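Local coordinates for protein epidermin leader peptide processing serine protease EpiP (Staphylococcus aureus subsp. aureus, PDB 3QFH) that probably cleaves the leader peptide from the precursor of the lantibiotic epidermin, as a subtilisin-like serine endopeptidase, at residues 70-76 and 246-250; 118-124 and 394-399; 325-329 and 342-346. All coordinates share one frame; numbering follows the deposited sequence.

The three contacts lie far apart and none touches another. Interaction 1 joins the propeptide-like N-terminal region to the subtilase region, through a short parallel pairing of strands. Interactions 2 and 3 lie within the subtilase region. Interaction 2 ties the loop before strand 126-130 to helix 382-400, and interaction 3 ties two loops near strand 338-341. Their nearest atoms are about 17 Å apart. The centre of interaction 1 is about 45 Å from that of interaction 2 and about 42 Å from that of interaction 3. Ser383, His177 and Asp130 are arranged as in a subtilisin-type triad and are probably catalytic; Gly342 lies near them without touching. A sulfate, probably from the crystallisation liquor, binds at interaction 2.

Interaction 1: residues 70-76 and 246-250; sequences KNDIKYI and HQTFR
Thr248 fills the corner between Lys70 and strand 73-78. From its CB, the methyl CG2 runs anti to the backbone N and lies 3.2 Å from Lys74 O. The same methyl reaches Ile73 CG2 at 4.2 Å, the side chains crossing at about a right angle. The other branch, OG1, accepts a hydrogen bond of 3.1 Å from Lys70 NZ. That ammonium group also donates to Ala67 O. A water accepts from Thr248 N, donates to Gln247 OE1 and takes a weak bond from Lys70 NZ, joining the two segments.

The backbones pair briefly in parallel, by one bridge between Ile76 and Phe249. Ile76 N donates to Thr248 O at 2.9 Å, and Arg250 N donates to Ile76 O at 2.8 Å. This adds 249-250 as a short, weakly bonded edge strand to the sheet of the propeptide-like region. On the far flank, Lys74 and Tyr75 both face Glu26, a classic beta bulge.

The Tyr75 ring turns its edge to the carbonyl oxygens of Gln247 and Thr248. Arg250 CD packs 3.7 Å from Tyr75 CD1, with guanidinium and ring planes 82° apart. The guanidinium is held by a salt bridge to Asp252 and a hydrogen bond to Asp245 O.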
ATOM      1  N   LYS A  70      -2.346 -30.622  16.708  1.00 39.97           N
ATOM      2  CA  LYS A  70      -1.001 -30.449  16.157  1.00 40.98           C
ATOM      3  C   LYS A  70      -0.833 -30.841  14.698  1.00 40.85           C
ATOM      4  O   LYS A  70       0.052 -30.325  14.028  1.00 39.83           O
ATOM      5  CB  LYS A  70       0.007 -31.229  17.014  1.00 42.79           C
ATOM      6  CG  LYS A  70      -0.026 -30.868  18.506  1.00 46.15           C
ATOM      7  CD  LYS A  70       0.194 -29.366  18.740  1.00 49.65           C
ATOM      8  CE  LYS A  70       0.107 -29.005  20.224  1.00 53.22           C
ATOM      9  NZ  LYS A  70       0.142 -27.522  20.459  1.00 51.69           N
ATOM     10  N   ASN A  71      -1.663 -31.757  14.210  1.00 41.38           N
ATOM     11  CA  ASN A  71      -1.582 -32.187  12.817  1.00 42.05           C
ATOM     12  C   ASN A  71      -2.191 -31.147  11.873  1.00 41.76           C
ATOM     13  O   ASN A  71      -1.902 -31.146  10.677  1.00 41.14           O
ATOM     14  CB  ASN A  71      -2.336 -33.512  12.616  1.00 43.95           C
ATOM     15  CG  ASN A  71      -1.851 -34.632  13.545  1.00 45.54           C
ATOM     16  OD1 ASN A  71      -0.733 -34.593  14.071  1.00 46.55           O
ATOM     17  ND2 ASN A  71      -2.700 -35.643  13.737  1.00 46.18           N
ATOM     18  N   ASP A  72      -3.030 -30.258  12.415  1.00 40.67           N
ATOM     19  CA  ASP A  72      -3.775 -29.311  11.585  1.00 40.00           C
ATOM     20  C   ASP A  72      -3.520 -27.848  11.826  1.00 38.07           C
ATOM     21  O   ASP A  72      -3.663 -27.047  10.903  1.00 37.90           O
ATOM     22  CB  ASP A  72      -5.273 -29.510  11.814  1.00 40.40           C
ATOM     23  CG  ASP A  72      -5.735 -30.923  11.536  1.00 43.34           C
ATOM     24  OD1 ASP A  72      -5.025 -31.675  10.836  1.00 49.28           O
ATOM     25  OD2 ASP A  72      -6.833 -31.284  12.028  1.00 48.69           O
ATOM     26  N   ILE A  73      -3.186 -27.489  13.058  1.00 36.14           N
ATOM     27  CA  ILE A  73      -3.039 -26.092  13.428  1.00 34.75           C
ATOM     28  C   ILE A  73      -1.581 -25.764  13.722  1.00 34.39           C
ATOM     29  O   ILE A  73      -0.944 -26.421  14.552  1.00 33.60           O
ATOM     30  CB  ILE A  73      -3.897 -25.779  14.667  1.00 33.79           C
ATOM     31  CG1 ILE A  73      -5.363 -26.201  14.441  1.00 36.25           C
ATOM     32  CG2 ILE A  73      -3.820 -24.316  15.030  1.00 34.23           C
ATOM     33  CD1 ILE A  73      -6.119 -25.459  13.331  1.00 28.33           C
ATOM     34  N   LYS A  74      -1.065 -24.753  13.028  1.00 32.27           N
ATOM     35  CA  LYS A  74       0.311 -24.329  13.188  1.00 34.17           C
ATOM     36  C   LYS A  74       0.380 -23.259  14.290  1.00 32.68           C
ATOM     37  O   LYS A  74       1.125 -23.426  15.251  1.00 32.70           O
ATOM     38  CB  LYS A  74       0.876 -23.849  11.841  1.00 35.00           C
ATOM     39  CG  LYS A  74       2.384 -23.520  11.811  1.00 41.15           C
ATOM     40  CD  LYS A  74       2.853 -23.287  10.355  1.00 44.62           C
ATOM     41  CE  LYS A  74       4.248 -22.668  10.250  1.00 47.83           C
ATOM     42  NZ  LYS A  74       5.321 -23.444  10.930  1.00 52.22           N
ATOM     43  N   TYR A  75      -0.415 -22.189  14.163  1.00 31.70           N
ATOM     44  CA  TYR A  75      -0.455 -21.115  15.161  1.00 30.54           C
ATOM     45  C   TYR A  75      -1.836 -20.520  15.330  1.00 29.49           C
ATOM     46  O   TYR A  75      -2.652 -20.527  14.409  1.00 28.80           O
ATOM     47  CB  TYR A  75       0.457 -19.941  14.778  1.00 31.92           C
ATOM     48  CG  TYR A  75       1.895 -20.268  14.605  1.00 32.82           C
ATOM     49  CD1 TYR A  75       2.673 -20.625  15.698  1.00 36.83           C
ATOM     50  CD2 TYR A  75       2.503 -20.182  13.357  1.00 36.19           C
ATOM     51  CE1 TYR A  75       4.006 -20.929  15.552  1.00 41.18           C
ATOM     52  CE2 TYR A  75       3.841 -20.480  13.198  1.00 40.54           C
ATOM     53  CZ  TYR A  75       4.587 -20.855  14.309  1.00 42.22           C
ATOM     54  OH  TYR A  75       5.911 -21.146  14.187  1.00 47.23           O
ATOM     55  N   ILE A  76      -2.067 -19.959  16.512  1.00 29.42           N
ATOM     56  CA  ILE A  76      -3.286 -19.258  16.827  1.00 29.66           C
ATOM     57  C   ILE A  76      -2.930 -18.096  17.737  1.00 30.11           C
ATOM     58  O   ILE A  76      -2.121 -18.254  18.656  1.00 30.08           O
ATOM     59  CB  ILE A  76      -4.344 -20.144  17.580  1.00 30.77           C
ATOM     60  CG1 ILE A  76      -4.728 -21.381  16.783  1.00 33.91           C
ATOM     61  CG2 ILE A  76      -5.621 -19.341  17.852  1.00 33.46           C
ATOM     62  CD1 ILE A  76      -5.747 -22.293  17.508  1.00 35.24           C
ATOM     63  N   HIS A 246       7.711 -20.149  20.676  1.00 53.81           N
ATOM     64  CA  HIS A 246       7.395 -21.095  19.607  1.00 52.58           C
ATOM     65  C   HIS A 246       6.134 -21.908  19.900  1.00 50.71           C
ATOM     66  O   HIS A 246       5.861 -22.899  19.229  1.00 50.42           O
ATOM     67  CB  HIS A 246       8.599 -22.001  19.308  1.00 53.40           C
ATOM     68  CG  HIS A 246       9.777 -21.260  18.754  1.00 55.84           C
ATOM     69  ND1 HIS A 246       9.737 -20.606  17.538  1.00 58.60           N
ATOM     70  CD2 HIS A 246      11.026 -21.072  19.242  1.00 58.23           C
ATOM     71  CE1 HIS A 246      10.908 -20.037  17.310  1.00 58.80           C
ATOM     72  NE2 HIS A 246      11.709 -20.312  18.325  1.00 59.51           N
ATOM     73  N   GLN A 247       5.360 -21.473  20.890  1.00 49.33           N
ATOM     74  CA  GLN A 247       4.103 -22.145  21.238  1.00 48.98           C
ATOM     75  C   GLN A 247       3.062 -21.929  20.146  1.00 45.27           C
ATOM     76  O   GLN A 247       3.102 -20.925  19.435  1.00 43.33           O
ATOM     77  CB  GLN A 247       3.558 -21.637  22.581  1.00 50.23           C
ATOM     78  CG  GLN A 247       4.476 -21.937  23.747  1.00 53.71           C
ATOM     79  CD  GLN A 247       4.774 -23.424  23.868  1.00 58.24           C
ATOM     80  OE1 GLN A 247       3.863 -24.252  23.944  1.00 60.89           O
ATOM     81  NE2 GLN A 247       6.052 -23.765  23.883  1.00 59.19           N
ATOM     82  N   THR A 248       2.148 -22.889  20.013  1.00 43.68           N
ATOM     83  CA  THR A 248       1.089 -22.815  19.028  1.00 42.32           C
ATOM     84  C   THR A 248       0.162 -21.650  19.359  1.00 41.29           C
ATOM     85  O   THR A 248      -0.143 -20.838  18.490  1.00 38.25           O
ATOM     86  CB  THR A 248       0.289 -24.109  18.968  1.00 43.39           C
ATOM     87  OG1 THR A 248       1.182 -25.206  18.767  1.00 44.78           O
ATOM     88  CG2 THR A 248      -0.725 -24.059  17.825  1.00 41.31           C
ATOM     89  N   PHE A 249      -0.254 -21.560  20.621  1.00 43.10           N
ATOM     90  CA  PHE A 249      -1.122 -20.478  21.078  1.00 44.57           C
ATOM     91  C   PHE A 249      -0.194 -19.348  21.504  1.00 44.90           C
ATOM     92  O   PHE A 249       0.590 -19.496  22.432  1.00 44.48           O
ATOM     93  CB  PHE A 249      -2.002 -20.936  22.245  1.00 46.76           C
ATOM     94  CG  PHE A 249      -3.203 -20.058  22.479  1.00 50.23           C
ATOM     95  CD1 PHE A 249      -3.085 -18.857  23.166  1.00 57.11           C
ATOM     96  CD2 PHE A 249      -4.455 -20.444  22.021  1.00 52.87           C
ATOM     97  CE1 PHE A 249      -4.203 -18.047  23.385  1.00 60.06           C
ATOM     98  CE2 PHE A 249      -5.571 -19.650  22.235  1.00 56.64           C
ATOM     99  CZ  PHE A 249      -5.451 -18.451  22.918  1.00 59.05           C
ATOM    100  N   ARG A 250      -0.294 -18.211  20.826  1.00 45.68           N
ATOM    101  CA  ARG A 250       0.616 -17.095  21.066  1.00 45.92           C
ATOM    102  C   ARG A 250      -0.038 -15.838  21.624  1.00 45.95           C
ATOM    103  O   ARG A 250      -1.257 -15.697  21.629  1.00 45.82           O
ATOM    104  CB  ARG A 250       1.288 -16.760  19.762  1.00 44.95           C
ATOM    105  CG  ARG A 250       1.808 -17.993  19.044  1.00 48.03           C
ATOM    106  CD  ARG A 250       2.399 -17.610  17.746  1.00 46.79           C
ATOM    107  NE  ARG A 250       3.487 -16.679  17.971  1.00 48.57           N
ATOM    108  CZ  ARG A 250       4.728 -17.037  18.265  1.00 48.24           C
ATOM    109  NH1 ARG A 250       5.652 -16.104  18.454  1.00 48.16           N
ATOM    110  NH2 ARG A 250       5.047 -18.323  18.368  1.00 50.31           N
TER
HETATM  111  O   HOH W   1       2.438 -25.491  21.600  1.00 39.85           O

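Interaction 2: residues 118-124 and 394-399; sequences LPKHANT and ALIIDK. With SO4 (sulfate ion), chain N.
Asp398 reaches from the helix to Thr124 and holds it by both carboxylate oxygens. OD2 accepts from Thr124 N at 3.1 Å, nearly straight at 164° and on its syn lone pair. OD1 takes a weak second bond from the same N-H. OD1 also accepts from Thr124 OG1, modelled at 2.5 Å, so short that its exact length is doubtful. With the N-H bond to OD2, the carboxylate thus meets both the amide and the hydroxyl of one residue. OD2 has a further donor in Asn198 ND2, which helps to satisfy this buried charge. Glu403 OE2 lies close to OD1, and the two like charges might raise the proton affinity of either group.

Thr124 is turned with OG1 anti to its carbonyl carbon (chi1 -68°). This sets the hydroxyl against the carboxylate and sends the methyl CG2 to Ala394 CB, 3.7 Å away. The hydroxyl also lies against Ile397 CG2.

Pro119 covers the next part of the helix. Its CG sits 3.7 Å from Leu395 O and also touches Asp398 CB. Leu395 turns its branch CD2 to Leu118 CD2, 3.7 Å away; CD1 comes near the same methyl. The two leucines cross obliquely. Lys399 lays its CB near Pro119 CG, while its NZ donates to Asp117 O.

Beyond Pro119 the loop binds a sulfate, probably from the crystallisation liquor. Lys120 N donates to sulfate O2 at 2.8 Å. The sulfate O1 accepts from His121 N.

The contact pins the loop after helix 103-108, just before strand 126-130 of the central parallel sheet, to the C-terminal part of helix 382-400. Ile396 and Ile397 pack on helix 406-416, and Leu395 and Ile396 on helix 435-439.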
ATOM      1  N   LEU A 118       5.633   8.103 -23.351  1.00 34.94           N
ATOM      2  CA  LEU A 118       4.880   6.969 -22.797  1.00 34.53           C
ATOM      3  C   LEU A 118       4.846   5.806 -23.786  1.00 34.77           C
ATOM      4  O   LEU A 118       4.923   6.034 -24.981  1.00 35.07           O
ATOM      5  CB  LEU A 118       3.441   7.361 -22.478  1.00 33.98           C
ATOM      6  CG  LEU A 118       3.219   8.363 -21.342  1.00 32.82           C
ATOM      7  CD1 LEU A 118       1.754   8.770 -21.291  1.00 31.95           C
ATOM      8  CD2 LEU A 118       3.668   7.787 -20.025  1.00 31.09           C
ATOM      9  N   PRO A 119       4.726   4.563 -23.282  1.00 34.35           N
ATOM     10  CA  PRO A 119       4.620   3.423 -24.185  1.00 36.64           C
ATOM     11  C   PRO A 119       3.386   3.613 -25.066  1.00 37.69           C
ATOM     12  O   PRO A 119       2.452   4.293 -24.661  1.00 35.68           O
ATOM     13  CB  PRO A 119       4.414   2.221 -23.246  1.00 35.73           C
ATOM     14  CG  PRO A 119       4.767   2.689 -21.897  1.00 35.42           C
ATOM     15  CD  PRO A 119       4.624   4.164 -21.867  1.00 33.86           C
ATOM     16  N   LYS A 120       3.378   3.013 -26.244  1.00 39.63           N
ATOM     17  CA  LYS A 120       2.243   3.156 -27.151  1.00 41.98           C
ATOM     18  C   LYS A 120       1.051   2.341 -26.618  1.00 41.47           C
ATOM     19  O   LYS A 120      -0.093   2.735 -26.805  1.00 42.44           O
ATOM     20  CB  LYS A 120       2.630   2.708 -28.566  1.00 43.66           C
ATOM     21  CG  LYS A 120       2.033   3.563 -29.664  1.00 48.63           C
ATOM     22  CD  LYS A 120       2.554   5.036 -29.542  1.00 53.98           C
ATOM     23  CE  LYS A 120       2.022   5.929 -30.657  1.00 56.57           C
ATOM     24  NZ  LYS A 120       2.438   5.440 -32.004  1.00 58.20           N
ATOM     25  N   HIS A 121       1.334   1.225 -25.943  1.00 41.03           N
ATOM     26  CA  HIS A 121       0.294   0.362 -25.347  1.00 41.42           C
ATOM     27  C   HIS A 121       0.506   0.226 -23.832  1.00 39.50           C
ATOM     28  O   HIS A 121       1.558  -0.207 -23.391  1.00 41.19           O
ATOM     29  CB  HIS A 121       0.305  -1.018 -25.996  1.00 42.26           C
ATOM     30  CG  HIS A 121       0.129  -0.986 -27.486  1.00 45.98           C
ATOM     31  ND1 HIS A 121      -1.098  -0.797 -28.090  1.00 48.92           N
ATOM     32  CD2 HIS A 121       1.024  -1.120 -28.493  1.00 49.13           C
ATOM     33  CE1 HIS A 121      -0.950  -0.812 -29.403  1.00 48.86           C
ATOM     34  NE2 HIS A 121       0.327  -1.011 -29.674  1.00 49.86           N
ATOM     35  N   ALA A 122      -0.504   0.576 -23.047  1.00 37.83           N
ATOM     36  CA  ALA A 122      -0.412   0.546 -21.580  1.00 37.07           C
ATOM     37  C   ALA A 122      -1.195  -0.615 -20.988  1.00 36.38           C
ATOM     38  O   ALA A 122      -2.243  -0.429 -20.375  1.00 37.90           O
ATOM     39  CB  ALA A 122      -0.911   1.864 -21.008  1.00 35.33           C
ATOM     40  N   ASN A 123      -0.642  -1.806 -21.126  1.00 35.32           N
ATOM     41  CA  ASN A 123      -1.298  -3.029 -20.700  1.00 35.34           C
ATOM     42  C   ASN A 123      -1.160  -3.422 -19.236  1.00 33.61           C
ATOM     43  O   ASN A 123      -1.982  -4.176 -18.729  1.00 33.45           O
ATOM     44  CB  ASN A 123      -0.832  -4.171 -21.611  1.00 37.14           C
ATOM     45  CG  ASN A 123      -1.224  -3.931 -23.066  1.00 41.76           C
ATOM     46  OD1 ASN A 123      -2.187  -3.206 -23.339  1.00 48.23           O
ATOM     47  ND2 ASN A 123      -0.485  -4.517 -23.998  1.00 47.19           N
ATOM     48  N   THR A 124      -0.137  -2.937 -18.553  1.00 31.31           N
ATOM     49  CA  THR A 124       0.020  -3.282 -17.143  1.00 31.11           C
ATOM     50  C   THR A 124      -1.120  -2.719 -16.279  1.00 30.89           C
ATOM     51  O   THR A 124      -1.516  -1.562 -16.422  1.00 29.95           O
ATOM     52  CB  THR A 124       1.361  -2.805 -16.576  1.00 29.33           C
ATOM     53  OG1 THR A 124       2.414  -3.552 -17.183  1.00 30.65           O
ATOM     54  CG2 THR A 124       1.431  -3.011 -15.069  1.00 27.47           C
ATOM     55  N   ALA A 394       4.723   0.443 -13.640  1.00 25.12           N
ATOM     56  CA  ALA A 394       3.809   0.007 -14.687  1.00 25.17           C
ATOM     57  C   ALA A 394       4.316   0.523 -16.037  1.00 24.04           C
ATOM     58  O   ALA A 394       4.305  -0.203 -17.050  1.00 24.45           O
ATOM     59  CB  ALA A 394       2.379   0.481 -14.418  1.00 24.75           C
ATOM     60  N   LEU A 395       4.771   1.764 -16.055  1.00 24.05           N
ATOM     61  CA  LEU A 395       5.314   2.368 -17.290  1.00 24.79           C
ATOM     62  C   LEU A 395       6.567   1.659 -17.782  1.00 24.05           C
ATOM     63  O   LEU A 395       6.737   1.436 -18.984  1.00 26.05           O
ATOM     64  CB  LEU A 395       5.629   3.841 -17.078  1.00 23.37           C
ATOM     65  CG  LEU A 395       4.462   4.796 -16.793  1.00 26.15           C
ATOM     66  CD1 LEU A 395       4.997   6.215 -16.562  1.00 24.70           C
ATOM     67  CD2 LEU A 395       3.463   4.758 -17.945  1.00 26.11           C
ATOM     68  N   ILE A 396       7.442   1.310 -16.846  1.00 24.17           N
ATOM     69  CA  ILE A 396       8.702   0.641 -17.153  1.00 25.14           C
ATOM     70  C   ILE A 396       8.458  -0.769 -17.715  1.00 25.11           C
ATOM     71  O   ILE A 396       9.075  -1.178 -18.699  1.00 25.12           O
ATOM     72  CB  ILE A 396       9.609   0.597 -15.910  1.00 24.77           C
ATOM     73  CG1 ILE A 396      10.109   2.010 -15.593  1.00 24.63           C
ATOM     74  CG2 ILE A 396      10.797  -0.349 -16.150  1.00 24.78           C
ATOM     75  CD1 ILE A 396      10.649   2.168 -14.156  1.00 27.47           C
ATOM     76  N   ILE A 397       7.545  -1.497 -17.097  1.00 25.42           N
ATOM     77  CA  ILE A 397       7.199  -2.839 -17.577  1.00 26.35           C
ATOM     78  C   ILE A 397       6.665  -2.780 -19.016  1.00 26.48           C
ATOM     79  O   ILE A 397       7.037  -3.602 -19.882  1.00 26.74           O
ATOM     80  CB  ILE A 397       6.177  -3.523 -16.635  1.00 25.58           C
ATOM     81  CG1 ILE A 397       6.838  -3.806 -15.273  1.00 27.09           C
ATOM     82  CG2 ILE A 397       5.691  -4.851 -17.251  1.00 27.98           C
ATOM     83  CD1 ILE A 397       5.844  -4.192 -14.122  1.00 25.83           C
ATOM     84  N   ASP A 398       5.803  -1.812 -19.288  1.00 26.15           N
ATOM     85  CA  ASP A 398       5.231  -1.682 -20.635  1.00 28.20           C
ATOM     86  C   ASP A 398       6.263  -1.128 -21.658  1.00 28.59           C
ATOM     87  O   ASP A 398       6.347  -1.598 -22.791  1.00 25.67           O
ATOM     88  CB  ASP A 398       3.978  -0.817 -20.602  1.00 28.04           C
ATOM     89  CG  ASP A 398       2.848  -1.449 -19.784  1.00 36.75           C
ATOM     90  OD1 ASP A 398       2.959  -2.650 -19.447  1.00 43.54           O
ATOM     91  OD2 ASP A 398       1.856  -0.741 -19.459  1.00 41.46           O
ATOM     92  N   LYS A 399       7.075  -0.174 -21.228  1.00 26.81           N
ATOM     93  CA  LYS A 399       8.059   0.449 -22.113  1.00 28.56           C
ATOM     94  C   LYS A 399       9.142  -0.518 -22.593  1.00 29.19           C
ATOM     95  O   LYS A 399       9.493  -0.503 -23.751  1.00 30.17           O
ATOM     96  CB  LYS A 399       8.726   1.640 -21.414  1.00 27.52           C
ATOM     97  CG  LYS A 399       9.686   2.459 -22.274  1.00 29.98           C
ATOM     98  CD  LYS A 399       8.958   3.367 -23.277  1.00 30.54           C
ATOM     99  CE  LYS A 399       9.949   4.219 -24.046  1.00 35.64           C
ATOM    100  NZ  LYS A 399       9.300   5.313 -24.831  1.00 33.92           N
TER
HETATM  101  S   SO4 N 460       4.791   0.058 -27.517  0.75 63.64           S
HETATM  102  O1  SO4 N 460       3.821  -0.273 -26.469  0.75 57.92           O
HETATM  103  O2  SO4 N 460       5.366   1.388 -27.289  0.75 63.36           O
HETATM  104  O3  SO4 N 460       5.877  -0.916 -27.534  0.75 63.19           O
HETATM  105  O4  SO4 N 460       4.127   0.034 -28.816  0.75 65.34           O

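Interaction 3: residues 325-329 and 342-346; sequences LSEFS and GGSFA
This is a loop-to-loop contact, with hydrogen bonds at its heart and the Phe328 ring beside them. A type I turn at 326-329, after strand 314-319, meets the backbone that leaves strand 338-341. Glu327 takes two of the three hydrogen bonds. Phe345 N donates to Glu327 OE1 at 2.8 Å, on the syn lone pair. Ser344 OG donates to Glu327 OE2, also at 2.8 Å, on the syn side but tilted out of the carboxylate plane. The chain gets there by a bend at chi2 (-76°).

Ser344 OG in turn accepts from Ala346 N, an ST turn. Phe345 is the N-cap of helix 346-358, so this network sits at the start of that helix. In this subtilisin-like domain, both loops leave the last two strands of the central parallel sheet.

Ser326 OG donates to Gly343 O at 2.6 Å, in the carbonyl plane, and is also bonded to Ser318 OG. Gly343 has phi 103° and psi -171°, angles at which a CB would collide with the preceding carbonyl oxygen. The Phe328 ring turns its edge to Gly342 O. Its CZ lies 3.5 Å from Gly343 O, while one ring face carries Ser326 CB toward the rim.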
ATOM      1  N   LEU A 325      13.862  14.926   2.377  1.00 29.98           N
ATOM      2  CA  LEU A 325      12.962  13.940   2.958  1.00 29.00           C
ATOM      3  C   LEU A 325      11.884  14.636   3.780  1.00 28.56           C
ATOM      4  O   LEU A 325      12.173  15.546   4.546  1.00 25.11           O
ATOM      5  CB  LEU A 325      13.699  12.954   3.847  1.00 30.02           C
ATOM      6  CG  LEU A 325      12.923  11.685   4.201  1.00 31.41           C
ATOM      7  CD1 LEU A 325      12.799  10.829   2.968  1.00 30.39           C
ATOM      8  CD2 LEU A 325      13.625  10.906   5.290  1.00 36.66           C
ATOM      9  N   SER A 326      10.637  14.205   3.609  1.00 27.92           N
ATOM     10  CA  SER A 326       9.551  14.758   4.393  1.00 27.26           C
ATOM     11  C   SER A 326       9.826  14.490   5.871  1.00 27.82           C
ATOM     12  O   SER A 326      10.315  13.415   6.239  1.00 27.28           O
ATOM     13  CB  SER A 326       8.244  14.104   4.007  1.00 26.71           C
ATOM     14  OG  SER A 326       7.949  14.310   2.649  1.00 25.96           O
ATOM     15  N   GLU A 327       9.480  15.447   6.721  1.00 29.22           N
ATOM     16  CA  GLU A 327       9.722  15.308   8.163  1.00 31.00           C
ATOM     17  C   GLU A 327       8.944  14.130   8.772  1.00 30.47           C
ATOM     18  O   GLU A 327       9.365  13.536   9.756  1.00 30.35           O
ATOM     19  CB  GLU A 327       9.407  16.615   8.917  1.00 32.27           C
ATOM     20  CG  GLU A 327       7.933  17.016   9.004  1.00 33.62           C
ATOM     21  CD  GLU A 327       7.342  17.600   7.723  1.00 37.38           C
ATOM     22  OE1 GLU A 327       6.144  17.946   7.773  1.00 36.43           O
ATOM     23  OE2 GLU A 327       8.042  17.713   6.679  1.00 38.61           O
ATOM     24  N   PHE A 328       7.819  13.783   8.168  1.00 28.18           N
ATOM     25  CA  PHE A 328       7.011  12.683   8.671  1.00 27.10           C
ATOM     26  C   PHE A 328       7.410  11.320   8.098  1.00 26.82           C
ATOM     27  O   PHE A 328       6.878  10.305   8.506  1.00 25.45           O
ATOM     28  CB  PHE A 328       5.532  12.936   8.351  1.00 27.92           C
ATOM     29  CG  PHE A 328       5.244  13.224   6.873  1.00 26.47           C
ATOM     30  CD1 PHE A 328       4.916  14.513   6.460  1.00 28.18           C
ATOM     31  CD2 PHE A 328       5.272  12.222   5.929  1.00 27.36           C
ATOM     32  CE1 PHE A 328       4.650  14.799   5.139  1.00 25.75           C
ATOM     33  CE2 PHE A 328       4.994  12.489   4.585  1.00 26.10           C
ATOM     34  CZ  PHE A 328       4.684  13.785   4.189  1.00 26.84           C
ATOM     35  N   SER A 329       8.338  11.272   7.145  1.00 27.15           N
ATOM     36  CA  SER A 329       8.660   9.985   6.533  1.00 25.64           C
ATOM     37  C   SER A 329       9.554   9.098   7.387  1.00 26.03           C
ATOM     38  O   SER A 329      10.590   9.519   7.878  1.00 27.80           O
ATOM     39  CB  SER A 329       9.346  10.170   5.175  1.00 25.92           C
ATOM     40  OG  SER A 329       9.418   8.909   4.484  1.00 26.45           O
ATOM     41  N   GLY A 342       5.839  13.425  -1.525  1.00 22.71           N
ATOM     42  CA  GLY A 342       4.665  13.172  -0.731  1.00 23.49           C
ATOM     43  C   GLY A 342       4.235  14.383   0.083  1.00 24.38           C
ATOM     44  O   GLY A 342       3.217  14.338   0.735  1.00 24.69           O
ATOM     45  N   GLY A 343       5.042  15.443   0.071  1.00 24.23           N
ATOM     46  CA  GLY A 343       4.697  16.675   0.724  1.00 24.74           C
ATOM     47  C   GLY A 343       5.371  16.967   2.037  1.00 25.11           C
ATOM     48  O   GLY A 343       6.299  16.299   2.439  1.00 25.45           O
ATOM     49  N   SER A 344       4.887  18.007   2.696  1.00 25.21           N
ATOM     50  CA  SER A 344       5.441  18.432   3.967  1.00 26.41           C
ATOM     51  C   SER A 344       4.461  19.370   4.666  1.00 27.67           C
ATOM     52  O   SER A 344       3.556  19.927   4.024  1.00 25.97           O
ATOM     53  CB  SER A 344       6.763  19.186   3.731  1.00 27.41           C
ATOM     54  OG  SER A 344       7.264  19.759   4.935  1.00 26.57           O
ATOM     55  N   PHE A 345       4.648  19.532   5.975  1.00 29.02           N
ATOM     56  CA  PHE A 345       3.851  20.461   6.771  1.00 29.38           C
ATOM     57  C   PHE A 345       4.767  21.454   7.461  1.00 29.95           C
ATOM     58  O   PHE A 345       4.353  22.116   8.416  1.00 30.06           O
ATOM     59  CB  PHE A 345       2.962  19.735   7.802  1.00 30.71           C
ATOM     60  CG  PHE A 345       1.851  18.935   7.177  1.00 28.76           C
ATOM     61  CD1 PHE A 345       0.784  19.567   6.589  1.00 31.07           C
ATOM     62  CD2 PHE A 345       1.881  17.559   7.180  1.00 32.96           C
ATOM     63  CE1 PHE A 345      -0.241  18.829   5.978  1.00 32.58           C
ATOM     64  CE2 PHE A 345       0.860  16.821   6.594  1.00 34.08           C
ATOM     65  CZ  PHE A 345      -0.202  17.463   5.998  1.00 33.49           C
ATOM     66  N   ALA A 346       5.999  21.589   6.954  1.00 29.53           N
ATOM     67  CA  ALA A 346       6.976  22.522   7.544  1.00 31.30           C
ATOM     68  C   ALA A 346       6.433  23.944   7.583  1.00 30.73           C
ATOM     69  O   ALA A 346       6.546  24.622   8.576  1.00 33.80           O
ATOM     70  CB  ALA A 346       8.294  22.474   6.791  1.00 31.01           C
TER